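Local atomic coordinates of Card1 endonuclease domain-containing protein (Vibrio cholerae, PDB entry 1XMX), a protein that is of unknown function but carries a Card1-like domain of the PD-(D/E)XK nuclease superfamily and may bind nucleic acid. Residues Tyr171-Arg176 against Arg246-Gly251; Glu175-Ala178 against Glu183-Pro186; Lys211-Arg216 against Ala231-Gly236; Trp253-Val258 against Ser276-Val281. One frame throughout, in Å; residues are numbered along the deposited sequence.

Overall arrangement
Contacts 1 and 2 are buried and apolar, and both use helix 164-179. Contact 1 packs it on helix 243-266, and contact 2 on the start of helix 181-201. Their centres are about 10 Å apart, and the rings of F248 and W177 join them. Contact 4 also uses helix 243-266, further along, and sets it against the Card1-like sheet. It lies nearest the centre of the chain and is partly buried, with a leucine beside a polar, acid-rich patch. Contact 3 is the most peripheral, about 40 Å from that centre. It is partly buried and water-bridged, and touches none of the other three.

Contact 1 (Tyr171-Arg176 against Arg246-Gly251); sequences YQLGER and RRFANG
The backbones stay well apart here, and the nearest CA atoms, those of G174 and F248, are 9.2 Å from each other. The F248 ring spans that distance. Its CG is anti to the backbone N (chi1 178°), which sends the ring straight out from helix 243-266 to helix 164-179. The far end of the ring does the touching. F248 CE2 lies 3.6 Å from L173 CD1, and F248 CZ lies 3.8 Å from L173 CB. The methyl group comes in obliquely. G174 lies at the ring edge, with its N near the ring plane and 4.1 Å from F248 CZ. G174 has no side chain, and the ring reaches its backbone directly. This is helix-on-helix packing in a buried core, one aromatic ring against a leucine and a glycine. The core continues around the pair: F248 also meets the W177 ring, with the planes at about 40°, and L173 packs on L225 and D224 of helix 216-227. The F248 helix has a wider pi-type turn at 248-251. Within it G251 N bonds to F248 O, three residues back, at 3.2 Å, and only weakly to R247 O.

Contact 2 (Glu175-Ala178 against Glu183-Pro186); sequences ERWA and ELGP
W177 and L184 meet where helix 164-179 turns directly into helix 181-201, a tight helix-to-helix junction with N180 between the two. Their CA atoms are 6.8 Å apart, the shortest such distance between the segments. The W177 side chain crosses L184 at about a right angle. A single methyl, L184 CD1, makes the contact. It lies 4.2 Å from W177 CB and 4.0 Å from W177 CG. Its closest approach is to W177 CD1, at 3.5 Å. The methyl meets the five-membered ring obliquely. Beyond W177 CD1 the indole parts from L184. W177 NE1 is buried and hydrogen-bonded to D224 OD2 of helix 216-227, which probably helps to hold the indole's rotation. The six-membered ring meets F248, and the indole also packs edge-to-face with W253. In L184, CG lies beside the backbone N and anti to the carbonyl carbon (chi1 -68°). This brings the CD1 branch up against helix 164-179. After L184, helix 181-201 is kinked, because P186 has no N-H to give to the turn before. The backbone of the junction is also held by side chains, with R176 O accepting from N180 ND2 and E175 O from S179 OG. L184 CD1 also rests against the chain itself, 3.7 Å from W177 CA and 4.3 Å from R176 O.

Contact 3 (Lys211-Arg216 against Ala231-Gly236); sequences KQQGYR and ASYENG
Q213 crosses the hydroxyl end of Y233 obliquely and meets the backbone of G236. Its CB and CG meet the tyrosine, and its amide end meets the glycine. Q213 CG is 3.6 Å from Y233 OH, and Q213 CB is 3.9 Å from the same oxygen. Further out, Q213 CD is 3.7 Å from G236 CA. The extended chain beyond CG (chi2 180°) carries the amide that far. The amide plane stands nearly upright to the tyrosine ring, at 87°. G236 has a positive phi and no side chain, and the amide packs on its bare CA.

One water ties the two segments together. It lies in the plane of the Y233 ring, at its edge, and accepts a hydrogen bond from Y233 OH at 2.6 Å. It donates to Q213 O at 3.1 Å. Q213 O has a second donor, N219 ND2, which also bonds Y215 O.

The next shell holds these groups in place. Y233 CG is anti to its backbone N (chi1 175°), and the ring packs on L222 and V226 of helix 216-227, with L208 and L238 also against it. Backbone bonds link G236 to L208 and S232 to T239. In the 211-216 segment G214 N bonds K211 O at 2.9 Å. One face of the Y215 ring lies against K211 O and Q212 CA. Y215 is the N-cap residue of helix 216-227.

The order of helix 181-201, strand 205-207, helices 210-213 and 216-227, then hairpin 231-240 is consistent with a winged-helix domain, in which this contact would join the helix-turn-helix to the wing.

Contact 4 (Trp253-Val258 against Ser276-Val281); sequences WLETLV and SLNVQV
L277 meets E255 and T256 by packing. L277 CD1 lies 3.5 Å from E255 O, and 4.1 Å from both E255 CB and E255 CG. It is also 4.2 Å from T256 N. The other methyl, L277 CD2, is 4.5 Å from T256 OG1. The leucine thus rests on the helix backbone as much as on side chains, and it crosses E255 at about a right angle.

The polar side of the contact is E255 facing N278. E255 CG sits between the backbone N and the carbonyl carbon (chi1 55°), and the chain is extended beyond it. This holds the carboxylate near N278. N278 CG is 3.5 Å from E255 OE2, and the two flat groups are turned 67° against each other. The N278 amide is probably built turned over, and with it turned back a hydrogen bond to E255 is possible. Other acids stand near E255: E252 on the same helix and D295 on strand 288-300. T256 OG1 is hydrogen-bonded to E252 O, and a bound formic acid, probably from the crystallisation liquor, lies about 3 Å from the T256 side chain.

The backbone fixes the strand side. The chain turns a corner at 277 and 278. N278 and V279 both face L294 in a G1 beta bulge, with N278 in a positive-phi conformation. V279 bonds to L294, and N278 to D295.

Both segments belong to the Card1-like region. A helix set on a sheet, with E255, E252 and D295 gathered between them, is consistent with the acidic cluster found in PD-(D/E)XK nuclease folds, though no active site is established here.

Contact 1 (Tyr171-Arg176 against Arg246-Gly251)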
loop_
_atom_site.group_PDB
_atom_site.type_symbol
_atom_site.label_atom_id
_atom_site.label_comp_id
_atom_site.label_asym_id
_atom_site.label_seq_id
_atom_site.Cartn_x
_atom_site.Cartn_y
_atom_site.Cartn_z
ATOM N N TYR A 171 -9.720 -20.264 -3.473
ATOM C CA TYR A 171 -8.552 -19.977 -4.295
ATOM C C TYR A 171 -8.586 -20.686 -5.661
ATOM O O TYR A 171 -8.324 -20.094 -6.746
ATOM C CB TYR A 171 -7.266 -20.347 -3.535
ATOM C CG TYR A 171 -6.075 -20.370 -4.437
ATOM C CD1 TYR A 171 -5.447 -19.185 -4.816
ATOM C CD2 TYR A 171 -5.593 -21.584 -4.953
ATOM C CE1 TYR A 171 -4.329 -19.192 -5.664
ATOM C CE2 TYR A 171 -4.468 -21.618 -5.815
ATOM C CZ TYR A 171 -3.857 -20.414 -6.171
ATOM O OH TYR A 171 -2.761 -20.435 -7.019
ATOM N N GLN A 172 -8.893 -21.971 -5.637
ATOM C CA GLN A 172 -8.839 -22.705 -6.870
ATOM C C GLN A 172 -10.033 -22.277 -7.767
ATOM O O GLN A 172 -9.934 -22.216 -8.990
ATOM C CB GLN A 172 -8.820 -24.203 -6.566
ATOM C CG GLN A 172 -7.704 -24.625 -5.631
ATOM C CD GLN A 172 -7.614 -26.136 -5.431
ATOM O OE1 GLN A 172 -8.609 -26.836 -5.515
ATOM N NE2 GLN A 172 -6.392 -26.639 -5.170
ATOM N N LEU A 173 -11.167 -21.954 -7.158
ATOM C CA LEU A 173 -12.283 -21.467 -7.942
ATOM C C LEU A 173 -11.883 -20.190 -8.696
ATOM O O LEU A 173 -12.167 -20.027 -9.883
ATOM C CB LEU A 173 -13.486 -21.181 -7.032
ATOM C CG LEU A 173 -14.692 -22.118 -7.012
ATOM C CD1 LEU A 173 -15.761 -21.469 -6.190
ATOM C CD2 LEU A 173 -15.218 -22.410 -8.415
ATOM N N GLY A 174 -11.214 -19.287 -7.979
ATOM C CA GLY A 174 -10.753 -18.032 -8.564
ATOM C C GLY A 174 -9.797 -18.234 -9.717
ATOM O O GLY A 174 -9.915 -17.556 -10.723
ATOM N N GLU A 175 -8.835 -19.139 -9.551
ATOM C CA GLU A 175 -7.895 -19.527 -10.629
ATOM C C GLU A 175 -8.669 -19.935 -11.918
ATOM O O GLU A 175 -8.296 -19.571 -13.041
ATOM C CB GLU A 175 -7.054 -20.759 -10.220
ATOM C CG GLU A 175 -5.849 -20.625 -9.250
ATOM C CD GLU A 175 -5.012 -21.983 -9.181
ATOM O OE1 GLU A 175 -5.602 -23.082 -9.001
ATOM O OE2 GLU A 175 -3.753 -21.992 -9.320
ATOM N N ARG A 176 -9.715 -20.737 -11.746
ATOM C CA ARG A 176 -10.458 -21.240 -12.888
ATOM C C ARG A 176 -11.125 -20.116 -13.583
ATOM O O ARG A 176 -11.161 -20.079 -14.793
ATOM C CB ARG A 176 -11.587 -22.203 -12.497
ATOM C CG ARG A 176 -11.236 -23.402 -11.612
ATOM C CD ARG A 176 -10.186 -24.236 -12.182
ATOM N NE ARG A 176 -10.463 -24.783 -13.510
ATOM C CZ ARG A 176 -9.726 -24.503 -14.598
ATOM N NH1 ARG A 176 -8.689 -23.632 -14.530
ATOM N NH2 ARG A 176 -10.035 -25.081 -15.761
ATOM N N ARG A 246 -21.601 -16.050 -0.712
ATOM C CA ARG A 246 -22.374 -15.087 -1.481
ATOM C C ARG A 246 -21.530 -13.884 -1.963
ATOM O O ARG A 246 -21.612 -13.505 -3.112
ATOM C CB ARG A 246 -23.587 -14.589 -0.704
ATOM C CG ARG A 246 -24.399 -13.537 -1.517
ATOM C CD ARG A 246 -25.078 -12.417 -0.743
ATOM N NE ARG A 246 -24.311 -11.568 0.203
ATOM C CZ ARG A 246 -23.496 -10.517 -0.038
ATOM N NH1 ARG A 246 -23.143 -10.065 -1.276
ATOM N NH2 ARG A 246 -23.013 -9.883 1.033
ATOM N N ARG A 247 -20.711 -13.290 -1.095
ATOM C CA ARG A 247 -19.844 -12.163 -1.482
ATOM C C ARG A 247 -18.852 -12.551 -2.571
ATOM O O ARG A 247 -18.494 -11.736 -3.425
ATOM C CB ARG A 247 -19.005 -11.668 -0.286
ATOM C CG ARG A 247 -19.691 -10.600 0.549
ATOM C CD ARG A 247 -18.809 -10.161 1.750
ATOM N NE ARG A 247 -19.349 -10.720 2.995
ATOM C CZ ARG A 247 -18.646 -11.437 3.871
ATOM N NH1 ARG A 247 -17.358 -11.662 3.651
ATOM N NH2 ARG A 247 -19.225 -11.909 4.985
ATOM N N PHE A 248 -18.405 -13.794 -2.501
ATOM C CA PHE A 248 -17.395 -14.328 -3.383
ATOM C C PHE A 248 -17.975 -14.330 -4.763
ATOM O O PHE A 248 -17.312 -13.856 -5.694
ATOM C CB PHE A 248 -17.037 -15.745 -2.962
ATOM C CG PHE A 248 -16.013 -16.420 -3.849
ATOM C CD1 PHE A 248 -14.648 -16.215 -3.656
ATOM C CD2 PHE A 248 -16.416 -17.321 -4.842
ATOM C CE1 PHE A 248 -13.696 -16.853 -4.474
ATOM C CE2 PHE A 248 -15.472 -17.960 -5.650
ATOM C CZ PHE A 248 -14.111 -17.728 -5.463
ATOM N N ALA A 249 -19.206 -14.865 -4.891
ATOM C CA ALA A 249 -19.934 -14.937 -6.196
ATOM C C ALA A 249 -20.408 -13.578 -6.628
ATOM O O ALA A 249 -20.674 -13.326 -7.808
ATOM C CB ALA A 249 -21.166 -15.865 -6.074
ATOM N N ASN A 250 -20.534 -12.676 -5.662
ATOM C CA ASN A 250 -20.881 -11.331 -6.019
ATOM C C ASN A 250 -19.757 -10.573 -6.772
ATOM O O ASN A 250 -20.024 -9.604 -7.515
ATOM C CB ASN A 250 -21.399 -10.574 -4.807
ATOM C CG ASN A 250 -22.487 -9.612 -5.177
ATOM O OD1 ASN A 250 -22.809 -9.472 -6.354
ATOM N ND2 ASN A 250 -23.083 -8.953 -4.173
ATOM N N GLY A 251 -18.525 -11.047 -6.654
ATOM C CA GLY A 251 -17.397 -10.403 -7.333
ATOM C C GLY A 251 -16.139 -10.287 -6.490
ATOM O O GLY A 251 -15.072 -9.957 -7.001
#

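Contact 2 (Glu175-Ala178 against Glu183-Pro186)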
loop_
_atom_site.group_PDB
_atom_site.type_symbol
_atom_site.label_atom_id
_atom_site.label_comp_id
_atom_site.label_asym_id
_atom_site.label_seq_id
_atom_site.Cartn_x
_atom_site.Cartn_y
_atom_site.Cartn_z
ATOM N N GLU A 175 -8.835 -19.139 -9.551
ATOM C CA GLU A 175 -7.895 -19.527 -10.629
ATOM C C GLU A 175 -8.669 -19.935 -11.918
ATOM O O GLU A 175 -8.296 -19.571 -13.041
ATOM C CB GLU A 175 -7.054 -20.759 -10.220
ATOM C CG GLU A 175 -5.849 -20.625 -9.250
ATOM C CD GLU A 175 -5.012 -21.983 -9.181
ATOM O OE1 GLU A 175 -5.602 -23.082 -9.001
ATOM O OE2 GLU A 175 -3.753 -21.992 -9.320
ATOM N N ARG A 176 -9.715 -20.737 -11.746
ATOM C CA ARG A 176 -10.458 -21.240 -12.888
ATOM C C ARG A 176 -11.125 -20.116 -13.583
ATOM O O ARG A 176 -11.161 -20.079 -14.793
ATOM C CB ARG A 176 -11.587 -22.203 -12.497
ATOM C CG ARG A 176 -11.236 -23.402 -11.612
ATOM C CD ARG A 176 -10.186 -24.236 -12.182
ATOM N NE ARG A 176 -10.463 -24.783 -13.510
ATOM C CZ ARG A 176 -9.726 -24.503 -14.598
ATOM N NH1 ARG A 176 -8.689 -23.632 -14.530
ATOM N NH2 ARG A 176 -10.035 -25.081 -15.761
ATOM N N TRP A 177 -11.750 -19.256 -12.800
ATOM C CA TRP A 177 -12.517 -18.164 -13.392
ATOM C C TRP A 177 -11.535 -17.166 -14.038
ATOM O O TRP A 177 -11.762 -16.721 -15.147
ATOM C CB TRP A 177 -13.421 -17.505 -12.359
ATOM C CG TRP A 177 -14.561 -18.453 -11.843
ATOM C CD1 TRP A 177 -14.886 -19.709 -12.325
ATOM C CD2 TRP A 177 -15.489 -18.186 -10.763
ATOM N NE1 TRP A 177 -15.960 -20.225 -11.614
ATOM C CE2 TRP A 177 -16.341 -19.319 -10.647
ATOM C CE3 TRP A 177 -15.673 -17.102 -9.881
ATOM C CZ2 TRP A 177 -17.367 -19.401 -9.690
ATOM C CZ3 TRP A 177 -16.710 -17.182 -8.901
ATOM C CH2 TRP A 177 -17.545 -18.324 -8.834
ATOM N N ALA A 178 -10.413 -16.895 -13.363
ATOM C CA ALA A 178 -9.448 -15.904 -13.873
ATOM C C ALA A 178 -8.848 -16.399 -15.183
ATOM O O ALA A 178 -8.574 -15.640 -16.092
ATOM C CB ALA A 178 -8.341 -15.662 -12.843
ATOM N N GLU A 183 -14.212 -16.383 -21.492
ATOM C CA GLU A 183 -15.251 -17.446 -21.663
ATOM C C GLU A 183 -16.402 -17.289 -20.667
ATOM O O GLU A 183 -17.547 -17.538 -20.977
ATOM C CB GLU A 183 -14.616 -18.832 -21.476
ATOM C CG GLU A 183 -15.624 -20.011 -21.454
ATOM C CD GLU A 183 -15.022 -21.340 -20.910
ATOM O OE1 GLU A 183 -13.896 -21.405 -20.356
ATOM O OE2 GLU A 183 -15.727 -22.354 -21.044
ATOM N N LEU A 184 -16.076 -16.831 -19.465
ATOM C CA LEU A 184 -17.020 -16.801 -18.367
ATOM C C LEU A 184 -17.670 -15.452 -18.178
ATOM O O LEU A 184 -18.586 -15.317 -17.380
ATOM C CB LEU A 184 -16.313 -17.238 -17.072
ATOM C CG LEU A 184 -15.908 -18.727 -17.080
ATOM C CD1 LEU A 184 -15.252 -19.178 -15.729
ATOM C CD2 LEU A 184 -17.052 -19.589 -17.365
ATOM N N GLY A 185 -17.199 -14.459 -18.922
ATOM C CA GLY A 185 -17.687 -13.086 -18.843
ATOM C C GLY A 185 -19.151 -12.947 -18.468
ATOM O O GLY A 185 -19.470 -12.710 -17.313
ATOM N N PRO A 186 -20.058 -13.102 -19.455
ATOM C CA PRO A 186 -21.521 -12.996 -19.313
ATOM C C PRO A 186 -22.117 -13.778 -18.141
ATOM O O PRO A 186 -23.026 -13.307 -17.475
ATOM C CB PRO A 186 -22.037 -13.568 -20.639
ATOM C CG PRO A 186 -20.923 -13.218 -21.601
ATOM C CD PRO A 186 -19.655 -13.420 -20.838
#

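Contact 3 (Lys211-Arg216 against Ala231-Gly236)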
loop_
_atom_site.group_PDB
_atom_site.type_symbol
_atom_site.label_atom_id
_atom_site.label_comp_id
_atom_site.label_asym_id
_atom_site.label_seq_id
_atom_site.Cartn_x
_atom_site.Cartn_y
_atom_site.Cartn_z
ATOM N N LYS A 211 -35.361 -18.578 -17.983
ATOM C CA LYS A 211 -34.339 -18.116 -18.875
ATOM C C LYS A 211 -32.931 -18.293 -18.228
ATOM O O LYS A 211 -32.044 -18.929 -18.827
ATOM C CB LYS A 211 -34.615 -16.679 -19.274
ATOM C CG LYS A 211 -33.737 -16.213 -20.418
ATOM C CD LYS A 211 -34.157 -14.874 -20.987
ATOM C CE LYS A 211 -35.667 -14.794 -21.294
ATOM N NZ LYS A 211 -36.064 -13.486 -21.973
ATOM N N GLN A 212 -32.740 -17.781 -16.999
ATOM C CA GLN A 212 -31.464 -17.948 -16.296
ATOM C C GLN A 212 -31.013 -19.402 -16.180
ATOM O O GLN A 212 -29.793 -19.703 -16.228
ATOM C CB GLN A 212 -31.501 -17.294 -14.907
ATOM C CG GLN A 212 -31.443 -15.767 -14.969
ATOM C CD GLN A 212 -31.883 -15.117 -13.675
ATOM O OE1 GLN A 212 -32.717 -15.643 -12.943
ATOM N NE2 GLN A 212 -31.305 -13.988 -13.373
ATOM N N GLN A 213 -31.981 -20.304 -16.005
ATOM C CA GLN A 213 -31.686 -21.736 -15.888
ATOM C C GLN A 213 -31.160 -22.350 -17.187
ATOM O O GLN A 213 -30.493 -23.393 -17.151
ATOM C CB GLN A 213 -32.930 -22.514 -15.426
ATOM C CG GLN A 213 -33.370 -22.096 -14.027
ATOM C CD GLN A 213 -34.598 -22.838 -13.548
ATOM O OE1 GLN A 213 -35.551 -22.225 -13.067
ATOM N NE2 GLN A 213 -34.589 -24.151 -13.685
ATOM N N GLY A 214 -31.439 -21.716 -18.327
ATOM C CA GLY A 214 -30.922 -22.214 -19.595
ATOM C C GLY A 214 -29.587 -21.577 -20.026
ATOM O O GLY A 214 -29.046 -21.929 -21.064
ATOM N N TYR A 215 -29.052 -20.632 -19.259
ATOM C CA TYR A 215 -27.803 -19.965 -19.661
ATOM C C TYR A 215 -26.636 -20.947 -19.491
ATOM O O TYR A 215 -26.368 -21.433 -18.390
ATOM C CB TYR A 215 -27.478 -18.672 -18.854
ATOM C CG TYR A 215 -28.417 -17.485 -19.054
ATOM C CD1 TYR A 215 -29.219 -17.352 -20.205
ATOM C CD2 TYR A 215 -28.489 -16.483 -18.097
ATOM C CE1 TYR A 215 -30.080 -16.265 -20.366
ATOM C CE2 TYR A 215 -29.347 -15.380 -18.257
ATOM C CZ TYR A 215 -30.136 -15.269 -19.378
ATOM O OH TYR A 215 -30.982 -14.148 -19.493
ATOM N N ARG A 216 -25.960 -21.193 -20.604
ATOM C CA ARG A 216 -24.747 -22.005 -20.705
ATOM C C ARG A 216 -23.623 -21.657 -19.687
ATOM O O ARG A 216 -23.281 -22.471 -18.839
ATOM C CB ARG A 216 -24.251 -21.904 -22.153
ATOM C CG ARG A 216 -23.106 -22.801 -22.545
ATOM C CD ARG A 216 -22.608 -22.523 -23.983
ATOM N NE ARG A 216 -22.473 -21.092 -24.305
ATOM C CZ ARG A 216 -21.342 -20.380 -24.195
ATOM N NH1 ARG A 216 -20.218 -20.951 -23.751
ATOM N NH2 ARG A 216 -21.328 -19.082 -24.525
ATOM N N ALA A 231 -22.071 -23.782 -2.578
ATOM C CA ALA A 231 -23.513 -23.598 -2.846
ATOM C C ALA A 231 -24.150 -24.908 -3.233
ATOM O O ALA A 231 -23.481 -25.840 -3.669
ATOM C CB ALA A 231 -23.772 -22.584 -3.961
ATOM N N SER A 232 -25.472 -24.985 -3.058
ATOM C CA SER A 232 -26.206 -26.054 -3.643
ATOM C C SER A 232 -27.079 -25.410 -4.745
ATOM O O SER A 232 -27.400 -24.199 -4.707
ATOM C CB SER A 232 -27.008 -26.813 -2.563
ATOM O OG SER A 232 -27.989 -25.952 -1.968
ATOM N N TYR A 233 -27.378 -26.195 -5.781
ATOM C CA TYR A 233 -28.187 -25.707 -6.879
ATOM C C TYR A 233 -29.124 -26.870 -7.257
ATOM O O TYR A 233 -28.652 -27.908 -7.718
ATOM C CB TYR A 233 -27.338 -25.236 -8.068
ATOM C CG TYR A 233 -28.213 -24.838 -9.251
ATOM C CD1 TYR A 233 -29.195 -23.816 -9.127
ATOM C CD2 TYR A 233 -28.089 -25.490 -10.482
ATOM C CE1 TYR A 233 -30.043 -23.480 -10.215
ATOM C CE2 TYR A 233 -28.905 -25.150 -11.566
ATOM C CZ TYR A 233 -29.875 -24.144 -11.427
ATOM O OH TYR A 233 -30.672 -23.851 -12.516
ATOM N N GLU A 234 -30.420 -26.698 -7.019
ATOM C CA GLU A 234 -31.400 -27.790 -7.085
ATOM C C GLU A 234 -32.740 -27.201 -7.445
ATOM O O GLU A 234 -33.228 -26.320 -6.730
ATOM C CB GLU A 234 -31.583 -28.431 -5.706
ATOM C CG GLU A 234 -30.313 -29.001 -5.091
ATOM C CD GLU A 234 -29.972 -30.347 -5.702
ATOM O OE1 GLU A 234 -30.834 -30.897 -6.444
ATOM O OE2 GLU A 234 -28.859 -30.856 -5.443
ATOM N N ASN A 235 -33.343 -27.723 -8.516
ATOM C CA ASN A 235 -34.689 -27.316 -8.936
ATOM C C ASN A 235 -34.788 -25.817 -9.219
ATOM O O ASN A 235 -35.769 -25.210 -8.791
ATOM C CB ASN A 235 -35.732 -27.687 -7.855
ATOM C CG ASN A 235 -35.859 -29.200 -7.666
ATOM O OD1 ASN A 235 -35.844 -29.956 -8.644
ATOM N ND2 ASN A 235 -35.946 -29.645 -6.413
ATOM N N GLY A 236 -33.744 -25.245 -9.848
ATOM C CA GLY A 236 -33.642 -23.800 -10.131
ATOM C C GLY A 236 -33.393 -22.883 -8.926
ATOM O O GLY A 236 -33.414 -21.657 -9.052
HETATM O O HOH W 1 -30.052 -25.152 -14.623
#

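Contact 4 (Trp253-Val258 against Ser276-Val281)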
loop_
_atom_site.group_PDB
_atom_site.type_symbol
_atom_site.label_atom_id
_atom_site.label_comp_id
_atom_site.label_asym_id
_atom_site.label_seq_id
_atom_site.Cartn_x
_atom_site.Cartn_y
_atom_site.Cartn_z
ATOM N N TRP A 253 -14.494 -12.624 -5.472
ATOM C CA TRP A 253 -13.584 -13.691 -5.881
ATOM C C TRP A 253 -12.221 -13.184 -6.431
ATOM O O TRP A 253 -11.183 -13.828 -6.255
ATOM C CB TRP A 253 -14.253 -14.623 -6.908
ATOM C CG TRP A 253 -14.481 -14.016 -8.236
ATOM C CD1 TRP A 253 -15.597 -13.367 -8.637
ATOM C CD2 TRP A 253 -13.567 -13.982 -9.361
ATOM N NE1 TRP A 253 -15.453 -12.935 -9.924
ATOM C CE2 TRP A 253 -14.220 -13.289 -10.395
ATOM C CE3 TRP A 253 -12.281 -14.493 -9.593
ATOM C CZ2 TRP A 253 -13.655 -13.104 -11.638
ATOM C CZ3 TRP A 253 -11.697 -14.281 -10.832
ATOM C CH2 TRP A 253 -12.377 -13.604 -11.837
ATOM N N LEU A 254 -12.234 -12.057 -7.136
ATOM C CA LEU A 254 -11.054 -11.606 -7.870
ATOM C C LEU A 254 -10.059 -10.968 -6.915
ATOM O O LEU A 254 -8.853 -11.128 -7.060
ATOM C CB LEU A 254 -11.456 -10.608 -8.947
ATOM C CG LEU A 254 -10.259 -10.036 -9.705
ATOM C CD1 LEU A 254 -9.414 -11.103 -10.463
ATOM C CD2 LEU A 254 -10.773 -8.985 -10.671
ATOM N N GLU A 255 -10.553 -10.244 -5.929
ATOM C CA GLU A 255 -9.649 -9.611 -4.937
ATOM C C GLU A 255 -9.118 -10.694 -3.973
ATOM O O GLU A 255 -8.019 -10.597 -3.480
ATOM C CB GLU A 255 -10.350 -8.487 -4.181
ATOM C CG GLU A 255 -11.670 -8.935 -3.489
ATOM C CD GLU A 255 -12.447 -7.778 -2.882
ATOM O OE1 GLU A 255 -12.218 -6.604 -3.246
ATOM O OE2 GLU A 255 -13.320 -8.011 -2.048
ATOM N N THR A 256 -9.953 -11.661 -3.640
ATOM C CA THR A 256 -9.539 -12.807 -2.857
ATOM C C THR A 256 -8.420 -13.607 -3.521
ATOM O O THR A 256 -7.474 -14.005 -2.845
ATOM C CB THR A 256 -10.743 -13.759 -2.644
ATOM O OG1 THR A 256 -11.771 -13.057 -1.941
ATOM C CG2 THR A 256 -10.327 -14.943 -1.783
ATOM N N LEU A 257 -8.566 -13.875 -4.827
ATOM C CA LEU A 257 -7.549 -14.514 -5.671
ATOM C C LEU A 257 -6.248 -13.667 -5.713
ATOM O O LEU A 257 -5.132 -14.188 -5.554
ATOM C CB LEU A 257 -8.087 -14.707 -7.101
ATOM C CG LEU A 257 -7.025 -15.167 -8.119
ATOM C CD1 LEU A 257 -6.547 -16.602 -7.900
ATOM C CD2 LEU A 257 -7.579 -14.949 -9.521
ATOM N N VAL A 258 -6.392 -12.359 -5.923
ATOM C CA VAL A 258 -5.220 -11.517 -5.961
ATOM C C VAL A 258 -4.522 -11.514 -4.591
ATOM O O VAL A 258 -3.305 -11.621 -4.512
ATOM C CB VAL A 258 -5.523 -10.075 -6.354
ATOM C CG1 VAL A 258 -4.223 -9.203 -6.150
ATOM C CG2 VAL A 258 -6.080 -10.022 -7.812
ATOM N N SER A 276 -2.668 -7.019 2.748
ATOM C CA SER A 276 -3.972 -7.013 3.375
ATOM C C SER A 276 -5.077 -7.044 2.345
ATOM O O SER A 276 -4.865 -6.630 1.225
ATOM C CB SER A 276 -4.109 -5.768 4.234
ATOM O OG SER A 276 -4.852 -6.112 5.387
ATOM N N LEU A 277 -6.263 -7.487 2.761
ATOM C CA LEU A 277 -7.451 -7.617 1.936
ATOM C C LEU A 277 -8.501 -6.640 2.408
ATOM O O LEU A 277 -8.845 -6.613 3.566
ATOM C CB LEU A 277 -8.003 -9.070 2.023
ATOM C CG LEU A 277 -9.189 -9.492 1.141
ATOM C CD1 LEU A 277 -8.939 -9.180 -0.387
ATOM C CD2 LEU A 277 -9.541 -10.995 1.323
ATOM N N ASN A 278 -8.976 -5.802 1.507
ATOM C CA ASN A 278 -10.085 -4.888 1.772
ATOM C C ASN A 278 -9.867 -3.970 2.978
ATOM O O ASN A 278 -10.706 -3.910 3.883
ATOM C CB ASN A 278 -11.414 -5.650 1.890
ATOM C CG ASN A 278 -11.955 -6.077 0.527
ATOM O OD1 ASN A 278 -12.058 -5.249 -0.385
ATOM N ND2 ASN A 278 -12.308 -7.361 0.380
ATOM N N VAL A 279 -8.744 -3.259 2.973
ATOM C CA VAL A 279 -8.444 -2.323 4.024
ATOM C C VAL A 279 -9.453 -1.167 3.952
ATOM O O VAL A 279 -9.632 -0.569 2.883
ATOM C CB VAL A 279 -7.009 -1.789 3.846
ATOM C CG1 VAL A 279 -6.620 -0.965 5.057
ATOM C CG2 VAL A 279 -6.027 -2.960 3.659
ATOM N N GLN A 280 -10.154 -0.899 5.056
ATOM C CA GLN A 280 -10.951 0.339 5.185
ATOM C C GLN A 280 -10.062 1.515 5.633
ATOM O O GLN A 280 -9.376 1.400 6.611
ATOM C CB GLN A 280 -12.095 0.146 6.177
ATOM C CG GLN A 280 -12.885 -1.143 5.954
ATOM C CD GLN A 280 -13.570 -1.141 4.592
ATOM O OE1 GLN A 280 -13.417 -2.067 3.774
ATOM N NE2 GLN A 280 -14.309 -0.087 4.328
ATOM N N VAL A 281 -10.115 2.650 4.927
ATOM C CA VAL A 281 -9.199 3.772 5.156
ATOM C C VAL A 281 -10.056 5.001 5.448
ATOM O O VAL A 281 -10.980 5.324 4.676
ATOM C CB VAL A 281 -8.348 4.125 3.898
ATOM C CG1 VAL A 281 -7.311 5.261 4.206
ATOM C CG2 VAL A 281 -7.700 2.912 3.302
#